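Hemoglobin subunit beta (Mustelus griseus, PDB 1GCV) carries oxygen from the gills to the peripheral tissues as the heme-binding beta chain of an alpha2-beta2 globin tetramer. Local coordinates at residues B[5-10]-B[117-122]; B[21-26]-B[98-103]; B[69-74]-B[125-130]. All coordinates share one frame; numbering follows the deposited sequence.

Interaction 1: B[5-10]-B[117-122]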
loop_
_atom_site.group_PDB
_atom_site.type_symbol
_atom_site.label_atom_id
_atom_site.label_comp_id
_atom_site.label_asym_id
_atom_site.label_seq_id
_atom_site.Cartn_x
_atom_site.Cartn_y
_atom_site.Cartn_z
ATOM N N GLN B 5 12.647 -25.736 -8.441
ATOM C CA GLN B 5 11.936 -27.003 -8.318
ATOM C C GLN B 5 11.311 -27.143 -6.925
ATOM O O GLN B 5 10.227 -27.710 -6.788
ATOM C CB GLN B 5 12.881 -28.174 -8.599
ATOM C CG GLN B 5 12.184 -29.490 -8.917
ATOM C CD GLN B 5 11.091 -29.358 -9.970
ATOM O OE1 GLN B 5 9.967 -29.813 -9.765
ATOM N NE2 GLN B 5 11.419 -28.741 -11.102
ATOM N N GLU B 6 11.983 -26.621 -5.900
ATOM C CA GLU B 6 11.472 -26.690 -4.528
ATOM C C GLU B 6 10.139 -25.950 -4.394
ATOM O O GLU B 6 9.238 -26.408 -3.691
ATOM C CB GLU B 6 12.469 -26.085 -3.523
ATOM C CG GLU B 6 11.788 -25.563 -2.237
ATOM C CD GLU B 6 12.750 -24.991 -1.200
ATOM O OE1 GLU B 6 13.598 -24.142 -1.553
ATOM O OE2 GLU B 6 12.645 -25.389 -0.020
ATOM N N GLU B 7 10.028 -24.800 -5.053
ATOM C CA GLU B 7 8.808 -24.006 -5.003
ATOM C C GLU B 7 7.682 -24.715 -5.728
ATOM O O GLU B 7 6.557 -24.761 -5.241
ATOM C CB GLU B 7 9.046 -22.641 -5.631
ATOM C CG GLU B 7 10.119 -21.847 -4.927
ATOM C CD GLU B 7 10.400 -20.531 -5.615
ATOM O OE1 GLU B 7 10.234 -20.457 -6.850
ATOM O OE2 GLU B 7 10.785 -19.569 -4.918
ATOM N N ARG B 8 7.985 -25.265 -6.899
ATOM C CA ARG B 8 6.988 -25.997 -7.671
ATOM C C ARG B 8 6.461 -27.156 -6.827
ATOM O O ARG B 8 5.253 -27.378 -6.732
ATOM C CB ARG B 8 7.612 -26.578 -8.938
ATOM C CG ARG B 8 8.127 -25.571 -9.924
ATOM C CD ARG B 8 8.662 -26.303 -11.142
ATOM N NE ARG B 8 9.284 -25.402 -12.104
ATOM C CZ ARG B 8 8.623 -24.788 -13.079
ATOM N NH1 ARG B 8 9.261 -23.980 -13.918
ATOM N NH2 ARG B 8 7.319 -24.978 -13.211
ATOM N N ASP B 9 7.385 -27.893 -6.218
ATOM C CA ASP B 9 7.037 -29.040 -5.393
ATOM C C ASP B 9 6.183 -28.677 -4.183
ATOM O O ASP B 9 5.205 -29.354 -3.885
ATOM C CB ASP B 9 8.308 -29.755 -4.927
ATOM C CG ASP B 9 8.983 -30.540 -6.047
ATOM O OD1 ASP B 9 10.103 -31.048 -5.831
ATOM O OD2 ASP B 9 8.394 -30.644 -7.144
ATOM N N GLU B 10 6.558 -27.614 -3.482
ATOM C CA GLU B 10 5.807 -27.186 -2.310
ATOM C C GLU B 10 4.370 -26.868 -2.686
ATOM O O GLU B 10 3.435 -27.293 -2.010
ATOM C CB GLU B 10 6.454 -25.949 -1.685
ATOM C CG GLU B 10 5.532 -25.164 -0.758
ATOM C CD GLU B 10 5.216 -25.906 0.533
ATOM O OE1 GLU B 10 4.150 -25.631 1.131
ATOM O OE2 GLU B 10 6.028 -26.761 0.950
ATOM N N GLN B 117 6.355 -19.719 3.908
ATOM C CA GLN B 117 5.419 -18.609 3.729
ATOM C C GLN B 117 5.869 -17.791 2.525
ATOM O O GLN B 117 5.043 -17.315 1.746
ATOM C CB GLN B 117 5.383 -17.705 4.967
ATOM C CG GLN B 117 4.590 -16.406 4.750
ATOM C CD GLN B 117 4.564 -15.489 5.965
ATOM O OE1 GLN B 117 5.159 -15.785 6.998
ATOM N NE2 GLN B 117 3.866 -14.364 5.838
ATOM N N GLY B 118 7.183 -17.629 2.386
ATOM C CA GLY B 118 7.734 -16.885 1.266
ATOM C C GLY B 118 7.360 -17.487 -0.080
ATOM O O GLY B 118 7.116 -16.758 -1.034
ATOM N N ILE B 119 7.311 -18.817 -0.163
ATOM C CA ILE B 119 6.957 -19.491 -1.407
ATOM C C ILE B 119 5.492 -19.219 -1.767
ATOM O O ILE B 119 5.166 -18.934 -2.918
ATOM C CB ILE B 119 7.177 -21.016 -1.295
ATOM C CG1 ILE B 119 8.661 -21.309 -1.067
ATOM C CG2 ILE B 119 6.693 -21.714 -2.563
ATOM C CD1 ILE B 119 8.963 -22.767 -0.770
ATOM N N TRP B 120 4.616 -19.308 -0.773
ATOM C CA TRP B 120 3.195 -19.063 -0.979
ATOM C C TRP B 120 2.919 -17.599 -1.290
ATOM O O TRP B 120 2.072 -17.277 -2.118
ATOM C CB TRP B 120 2.425 -19.498 0.260
ATOM C CG TRP B 120 2.295 -20.969 0.297
ATOM C CD1 TRP B 120 3.066 -21.850 1.004
ATOM C CD2 TRP B 120 1.379 -21.756 -0.464
ATOM N NE1 TRP B 120 2.686 -23.139 0.724
ATOM C CE2 TRP B 120 1.652 -23.111 -0.175
ATOM C CE3 TRP B 120 0.353 -21.448 -1.369
ATOM C CZ2 TRP B 120 0.933 -24.159 -0.756
ATOM C CZ3 TRP B 120 -0.361 -22.490 -1.947
ATOM C CH2 TRP B 120 -0.067 -23.830 -1.637
ATOM N N ASP B 121 3.642 -16.711 -0.621
ATOM C CA ASP B 121 3.486 -15.280 -0.851
ATOM C C ASP B 121 3.819 -15.003 -2.311
ATOM O O ASP B 121 3.123 -14.259 -2.997
ATOM C CB ASP B 121 4.449 -14.507 0.054
ATOM C CG ASP B 121 4.281 -13.008 -0.059
ATOM O OD1 ASP B 121 5.093 -12.368 -0.749
ATOM O OD2 ASP B 121 3.336 -12.467 0.548
ATOM N N LYS B 122 4.897 -15.624 -2.772
ATOM C CA LYS B 122 5.362 -15.475 -4.142
ATOM C C LYS B 122 4.324 -16.011 -5.107
ATOM O O LYS B 122 4.014 -15.381 -6.115
ATOM C CB LYS B 122 6.675 -16.232 -4.322
ATOM C CG LYS B 122 7.286 -16.085 -5.690
ATOM C CD LYS B 122 8.455 -17.037 -5.849
ATOM C CE LYS B 122 9.451 -16.513 -6.860
ATOM N NZ LYS B 122 10.143 -17.622 -7.562
#
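Ile119 presses its CG2 methyl against the near side of Glu7, reaching the CA atom of Glu7 at 4.0 Å. The main chains also come nearest here, with 6.1 Å between Glu7 CA and Ile119 CA, and each residue directs its first side-chain bond toward the other helix. At the far end of the isoleucine, CD1 lies close to the aliphatic carbons of Glu10 and 4.2 Å from Glu6 CG. A single buried branched side chain is thus held among the methylenes of three glutamates, and this is the dense part of the contact.

Next to it, Glu10 bends at chi2 (69°), which brings its carboxylate to the edge of the Trp120 indole. Trp120 NE1 donates to Glu10 OE1 at 2.9 Å with an N-H...O angle of 157°. The oxygen lies near the ring plane and is approached on its anti side, while the carboxylate stands almost perpendicular to the ring. Arg108 grips the same oxygen in a salt bridge, so the N-H of the buried indole is satisfied by an anchored acceptor.

The other flank is looser. Glu7 runs out extended beyond CG and crosses Lys122 at about a right angle, where Lys122 NZ bonds to Glu7 OE1 at 2.9 Å from the syn side; its second bond, to Glu7 OE2 at 3.3 Å, is weak. Both residues are partly open to solvent. Here the chain start adds support: His2 O accepts from Lys122 NZ, Trp3 makes a cation-pi contact with it, and Thr4 N bonds to Glu7 OE1.

The axes of the two short segments pass 10.1 Å apart at 82°, the nearly perpendicular packing of the first helix on the last, the A/H pair of the globin fold.

Interaction 2: B[21-26]-B[98-103]; sequences KTVVTQ and DCIIVE
The crossing of helix 20-34 and helix 93-108, the B and G helices of the globin fold, is built here from Val23, Val24 and Gln26 against Ile100 and Glu103. The axes of the short segments approach to 8.8 Å with 121° between their N-to-C directions.

Apolar contact comes from methyl groups at the flanks of the helices. Val23 CG1 slides along Glu103, 3.8 Å from Glu103 CB, and is 4.4 Å from Ile100 CG2. Val24 directs its first side-chain bond away from helix 93-108 and packs on Ala54 and Val58 of helix 50-66, yet its CG2 branch still meets Ile100 CD1 at 4.2 Å. Ile100 also packs on Ala27 and on Phe124, so it wedges between helices 20-34 and 114-132.

Glu103 folds back at chi2 (-58°), which lays its carboxylate beside Gln26: Glu103 CD is 3.7 Å from Gln26 CB. The amide plane of Gln26 stands nearly perpendicular to the carboxylate. Gln26 NE2 donates within its own amide plane to Glu103 OE2, a long bond of 3.3 Å with an N-H...O angle of 148°, and strikes that oxygen from well above the carboxylate plane. A water donates to Glu103 OE1 at 2.8 Å and to the backbone Gln26 O, while the stronger partner of Glu103 OE1 is Arg30, through a salt bridge.

The buried carboxylate therefore has donors at both oxygens, and the guanidinium of Arg30 would be expected to favour its charged form, with the long, out-of-plane bond from Gln26 probably adding only a modest further tie between the helices.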
loop_
_atom_site.group_PDB
_atom_site.type_symbol
_atom_site.label_atom_id
_atom_site.label_comp_id
_atom_site.label_asym_id
_atom_site.label_seq_id
_atom_site.Cartn_x
_atom_site.Cartn_y
_atom_site.Cartn_z
ATOM N N LYS B 21 -9.925 -27.116 -0.500
ATOM C CA LYS B 21 -11.312 -26.667 -0.572
ATOM C C LYS B 21 -11.734 -26.148 0.810
ATOM O O LYS B 21 -12.344 -25.085 0.930
ATOM C CB LYS B 21 -12.232 -27.819 -1.016
ATOM C CG LYS B 21 -13.474 -27.383 -1.809
ATOM C CD LYS B 21 -14.710 -28.214 -1.445
ATOM C CE LYS B 21 -15.780 -28.132 -2.529
ATOM N NZ LYS B 21 -17.168 -28.140 -1.980
ATOM N N THR B 22 -11.391 -26.897 1.852
ATOM C CA THR B 22 -11.734 -26.502 3.207
ATOM C C THR B 22 -10.925 -25.284 3.607
ATOM O O THR B 22 -11.446 -24.363 4.231
ATOM C CB THR B 22 -11.457 -27.637 4.206
ATOM O OG1 THR B 22 -12.424 -28.672 4.013
ATOM C CG2 THR B 22 -11.558 -27.136 5.639
ATOM N N VAL B 23 -9.647 -25.284 3.245
ATOM C CA VAL B 23 -8.777 -24.169 3.575
ATOM C C VAL B 23 -9.334 -22.890 2.959
ATOM O O VAL B 23 -9.456 -21.866 3.635
ATOM C CB VAL B 23 -7.346 -24.403 3.054
ATOM C CG1 VAL B 23 -6.522 -23.133 3.203
ATOM C CG2 VAL B 23 -6.695 -25.540 3.822
ATOM N N VAL B 24 -9.688 -22.954 1.680
ATOM C CA VAL B 24 -10.225 -21.784 1.003
ATOM C C VAL B 24 -11.606 -21.390 1.532
ATOM O O VAL B 24 -11.940 -20.208 1.560
ATOM C CB VAL B 24 -10.275 -22.001 -0.531
ATOM C CG1 VAL B 24 -10.991 -20.839 -1.210
ATOM C CG2 VAL B 24 -8.847 -22.112 -1.082
ATOM N N THR B 25 -12.398 -22.367 1.970
ATOM C CA THR B 25 -13.729 -22.077 2.508
ATOM C C THR B 25 -13.581 -21.238 3.765
ATOM O O THR B 25 -14.286 -20.246 3.953
ATOM C CB THR B 25 -14.500 -23.363 2.893
ATOM O OG1 THR B 25 -14.792 -24.122 1.713
ATOM C CG2 THR B 25 -15.806 -23.012 3.595
ATOM N N GLN B 26 -12.657 -21.648 4.625
ATOM C CA GLN B 26 -12.407 -20.940 5.869
ATOM C C GLN B 26 -11.732 -19.593 5.621
ATOM O O GLN B 26 -11.908 -18.649 6.393
ATOM C CB GLN B 26 -11.553 -21.808 6.790
ATOM C CG GLN B 26 -12.369 -22.891 7.495
ATOM C CD GLN B 26 -11.533 -24.075 7.932
ATOM O OE1 GLN B 26 -11.994 -25.214 7.916
ATOM N NE2 GLN B 26 -10.295 -23.812 8.328
ATOM N N ASP B 98 -4.301 -13.418 1.291
ATOM C CA ASP B 98 -3.676 -13.192 2.593
ATOM C C ASP B 98 -4.378 -14.063 3.634
ATOM O O ASP B 98 -3.748 -14.567 4.560
ATOM C CB ASP B 98 -3.816 -11.729 3.027
ATOM C CG ASP B 98 -2.738 -10.841 2.452
ATOM O OD1 ASP B 98 -1.805 -11.377 1.820
ATOM O OD2 ASP B 98 -2.834 -9.607 2.631
ATOM N N CYS B 99 -5.690 -14.225 3.491
ATOM C CA CYS B 99 -6.444 -15.039 4.435
ATOM C C CYS B 99 -6.146 -16.515 4.239
ATOM O O CYS B 99 -6.181 -17.286 5.198
ATOM C CB CYS B 99 -7.940 -14.774 4.299
ATOM S SG CYS B 99 -8.448 -13.298 5.190
ATOM N N ILE B 100 -5.854 -16.901 2.996
ATOM C CA ILE B 100 -5.503 -18.289 2.687
ATOM C C ILE B 100 -4.154 -18.599 3.349
ATOM O O ILE B 100 -3.936 -19.701 3.851
ATOM C CB ILE B 100 -5.388 -18.530 1.155
ATOM C CG1 ILE B 100 -6.775 -18.454 0.508
ATOM C CG2 ILE B 100 -4.756 -19.901 0.888
ATOM C CD1 ILE B 100 -6.761 -18.524 -1.004
ATOM N N ILE B 101 -3.250 -17.622 3.362
ATOM C CA ILE B 101 -1.959 -17.830 3.995
ATOM C C ILE B 101 -2.149 -17.998 5.508
ATOM O O ILE B 101 -1.461 -18.808 6.137
ATOM C CB ILE B 101 -0.987 -16.664 3.680
ATOM C CG1 ILE B 101 -0.269 -16.952 2.358
ATOM C CG2 ILE B 101 0.047 -16.499 4.795
ATOM C CD1 ILE B 101 0.261 -15.728 1.665
ATOM N N VAL B 102 -3.089 -17.257 6.094
ATOM C CA VAL B 102 -3.339 -17.375 7.529
ATOM C C VAL B 102 -3.893 -18.768 7.847
ATOM O O VAL B 102 -3.539 -19.371 8.863
ATOM C CB VAL B 102 -4.342 -16.311 8.019
ATOM C CG1 VAL B 102 -4.874 -16.685 9.392
ATOM C CG2 VAL B 102 -3.667 -14.950 8.072
ATOM N N GLU B 103 -4.770 -19.269 6.977
ATOM C CA GLU B 103 -5.357 -20.601 7.154
ATOM C C GLU B 103 -4.297 -21.684 6.943
ATOM O O GLU B 103 -4.314 -22.702 7.626
ATOM C CB GLU B 103 -6.521 -20.835 6.177
ATOM C CG GLU B 103 -7.786 -20.029 6.464
ATOM C CD GLU B 103 -8.348 -20.287 7.840
ATOM O OE1 GLU B 103 -9.056 -19.408 8.364
ATOM O OE2 GLU B 103 -8.082 -21.370 8.395
HETATM O O HOH W 1 -11.643 -19.059 9.275
#

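Interaction 3: B[69-74]-B[125-130]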
loop_
_atom_site.group_PDB
_atom_site.type_symbol
_atom_site.label_atom_id
_atom_site.label_comp_id
_atom_site.label_asym_id
_atom_site.label_seq_id
_atom_site.Cartn_x
_atom_site.Cartn_y
_atom_site.Cartn_z
ATOM N N ASP B 69 3.966 -21.537 -15.279
ATOM C CA ASP B 69 4.810 -20.624 -16.036
ATOM C C ASP B 69 4.028 -19.753 -17.003
ATOM O O ASP B 69 4.596 -18.871 -17.645
ATOM C CB ASP B 69 5.893 -21.399 -16.782
ATOM C CG ASP B 69 7.116 -21.651 -15.923
ATOM O OD1 ASP B 69 7.698 -20.670 -15.398
ATOM O OD2 ASP B 69 7.489 -22.833 -15.771
ATOM N N ASP B 70 2.728 -20.007 -17.113
ATOM C CA ASP B 70 1.871 -19.208 -17.985
ATOM C C ASP B 70 0.541 -18.900 -17.291
ATOM O O ASP B 70 -0.526 -19.108 -17.872
ATOM C CB ASP B 70 1.589 -19.922 -19.328
ATOM C CG ASP B 70 2.367 -21.220 -19.496
ATOM O OD1 ASP B 70 1.802 -22.298 -19.182
ATOM O OD2 ASP B 70 3.533 -21.162 -19.955
ATOM N N VAL B 71 0.601 -18.406 -16.053
ATOM C CA VAL B 71 -0.621 -18.088 -15.315
ATOM C C VAL B 71 -1.324 -16.866 -15.912
ATOM O O VAL B 71 -2.549 -16.778 -15.884
ATOM C CB VAL B 71 -0.337 -17.855 -13.800
ATOM C CG1 VAL B 71 -1.614 -17.419 -13.091
ATOM C CG2 VAL B 71 0.179 -19.142 -13.159
ATOM N N LYS B 72 -0.551 -15.937 -16.468
ATOM C CA LYS B 72 -1.112 -14.738 -17.084
ATOM C C LYS B 72 -2.002 -15.070 -18.282
ATOM O O LYS B 72 -3.083 -14.500 -18.417
ATOM C CB LYS B 72 0.003 -13.798 -17.543
ATOM C CG LYS B 72 0.379 -12.735 -16.534
ATOM C CD LYS B 72 1.614 -11.980 -16.993
ATOM C CE LYS B 72 2.590 -11.779 -15.849
ATOM N NZ LYS B 72 2.876 -10.337 -15.631
ATOM N N THR B 73 -1.551 -15.980 -19.150
ATOM C CA THR B 73 -2.326 -16.371 -20.337
ATOM C C THR B 73 -3.531 -17.228 -19.952
ATOM O O THR B 73 -4.607 -17.116 -20.539
ATOM C CB THR B 73 -1.471 -17.177 -21.371
ATOM O OG1 THR B 73 -0.095 -17.192 -20.974
ATOM C CG2 THR B 73 -1.576 -16.550 -22.747
ATOM N N LEU B 74 -3.338 -18.080 -18.954
ATOM C CA LEU B 74 -4.383 -18.970 -18.466
ATOM C C LEU B 74 -5.539 -18.222 -17.792
ATOM O O LEU B 74 -6.692 -18.627 -17.916
ATOM C CB LEU B 74 -3.767 -19.972 -17.485
ATOM C CG LEU B 74 -4.684 -20.939 -16.735
ATOM C CD1 LEU B 74 -4.874 -22.213 -17.556
ATOM C CD2 LEU B 74 -4.084 -21.255 -15.372
ATOM N N GLU B 125 1.289 -13.781 -5.259
ATOM C CA GLU B 125 1.640 -12.520 -5.887
ATOM C C GLU B 125 1.508 -12.708 -7.406
ATOM O O GLU B 125 1.022 -11.821 -8.106
ATOM C CB GLU B 125 3.072 -12.160 -5.520
ATOM C CG GLU B 125 3.328 -10.697 -5.303
ATOM C CD GLU B 125 4.802 -10.374 -5.449
ATOM O OE1 GLU B 125 5.609 -10.950 -4.683
ATOM O OE2 GLU B 125 5.154 -9.559 -6.332
ATOM N N VAL B 126 1.935 -13.871 -7.903
ATOM C CA VAL B 126 1.859 -14.183 -9.334
ATOM C C VAL B 126 0.401 -14.333 -9.770
ATOM O O VAL B 126 0.025 -13.921 -10.869
ATOM C CB VAL B 126 2.628 -15.502 -9.674
ATOM C CG1 VAL B 126 2.230 -16.015 -11.057
ATOM C CG2 VAL B 126 4.122 -15.260 -9.612
ATOM N N VAL B 127 -0.413 -14.926 -8.902
ATOM C CA VAL B 127 -1.830 -15.131 -9.183
ATOM C C VAL B 127 -2.627 -13.808 -9.164
ATOM O O VAL B 127 -3.515 -13.610 -9.995
ATOM C CB VAL B 127 -2.430 -16.157 -8.185
ATOM C CG1 VAL B 127 -3.933 -16.016 -8.108
ATOM C CG2 VAL B 127 -2.061 -17.571 -8.624
ATOM N N ILE B 128 -2.300 -12.909 -8.232
ATOM C CA ILE B 128 -2.968 -11.602 -8.127
ATOM C C ILE B 128 -2.673 -10.780 -9.384
ATOM O O ILE B 128 -3.548 -10.117 -9.932
ATOM C CB ILE B 128 -2.452 -10.786 -6.905
ATOM C CG1 ILE B 128 -2.748 -11.521 -5.594
ATOM C CG2 ILE B 128 -3.084 -9.408 -6.902
ATOM C CD1 ILE B 128 -4.208 -11.728 -5.306
ATOM N N ASP B 129 -1.420 -10.828 -9.824
ATOM C CA ASP B 129 -0.967 -10.107 -11.006
ATOM C C ASP B 129 -1.658 -10.615 -12.271
ATOM O O ASP B 129 -2.089 -9.829 -13.103
ATOM C CB ASP B 129 0.558 -10.245 -11.127
ATOM C CG ASP B 129 1.077 -9.892 -12.510
ATOM O OD1 ASP B 129 1.500 -10.812 -13.246
ATOM O OD2 ASP B 129 1.068 -8.692 -12.857
ATOM N N ALA B 130 -1.774 -11.931 -12.406
ATOM C CA ALA B 130 -2.415 -12.523 -13.573
ATOM C C ALA B 130 -3.897 -12.165 -13.634
ATOM O O ALA B 130 -4.417 -11.822 -14.690
ATOM C CB ALA B 130 -2.243 -14.043 -13.551
HETATM O O HOH W 2 -4.074 -11.984 -17.267
#
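Lys72 and Ala130 bring their main chains unusually close, 4.4 Å from CA to CA, where the short helix 71-74 meets helix 114-132. Ala130 CB points into the junction and sits 3.8 Å from Lys72 CA; so near an approach fits a residue whose side chain is one methyl. A water spans the same seam, donating to Lys72 O at 2.9 Å and to Ala130 O at 2.6 Å, so that two backbone carbonyls of different helices share one bridge.

Val71 fills the inner side. With its CG1 branch trans to the backbone N (chi1 176°), that methyl reaches Ala130 CB at 3.5 Å, tighter than ordinary carbon-carbon contact. Val71 CB lies 4.2 Å from Val126 CG1, and the same CG1 of Val71 comes within 4.5 Å of Val127 CG2, although the first side-chain bond of Val127 points away. This part is compact and wholly apolar.

The outer side is polar. Lys72 passes over Ala130 and bends at chi3 and chi4, which carries its ammonium to Asp129. There Lys72 NZ bonds to Asp129 OD1 at 2.8 Å, using the syn lone pair of that oxygen, in a salt bridge between an exposed lysine and a partly exposed aspartate. An alanine in place of Asp129 would probably leave the Lys72 ammonium without its carboxylate mate and the bent lysine chain free to swing away from helix 114-132.

The contact packs the EF region of the globin fold on the last helix, H. Helices and the chain start border it: Val71 leans on Ala64 and Val127 on Leu61, both of helix 50-66, while Val126 touches Trp3 of the N-terminal loop and Ile128 turns to Phe93 and Thr97 of helix 93-108.

Interactions 1 and 3 both use helix 114-132, with centres about 15 Å apart, and are joined directly by the salt bridge from Arg8 NH1 to Asp69 OD2 at 2.8 Å. Interaction 2 lies about 16 Å from interaction 1, centre to centre; Ile101 CD1 packs 4.1 Å from Asp121 CA, linking helices 93-108 and 114-132. Interactions 2 and 3 do not touch and lie on opposite sides of the chain centre. Both approach the heme: the Val127 side chain is about 4 Å from it and that of Ile100 about 6 Å, while Val24 lies about 7 Å from the distal His53, side chain to side chain. Interaction 1 is more remote, with Trp120 about 11 Å from the heme.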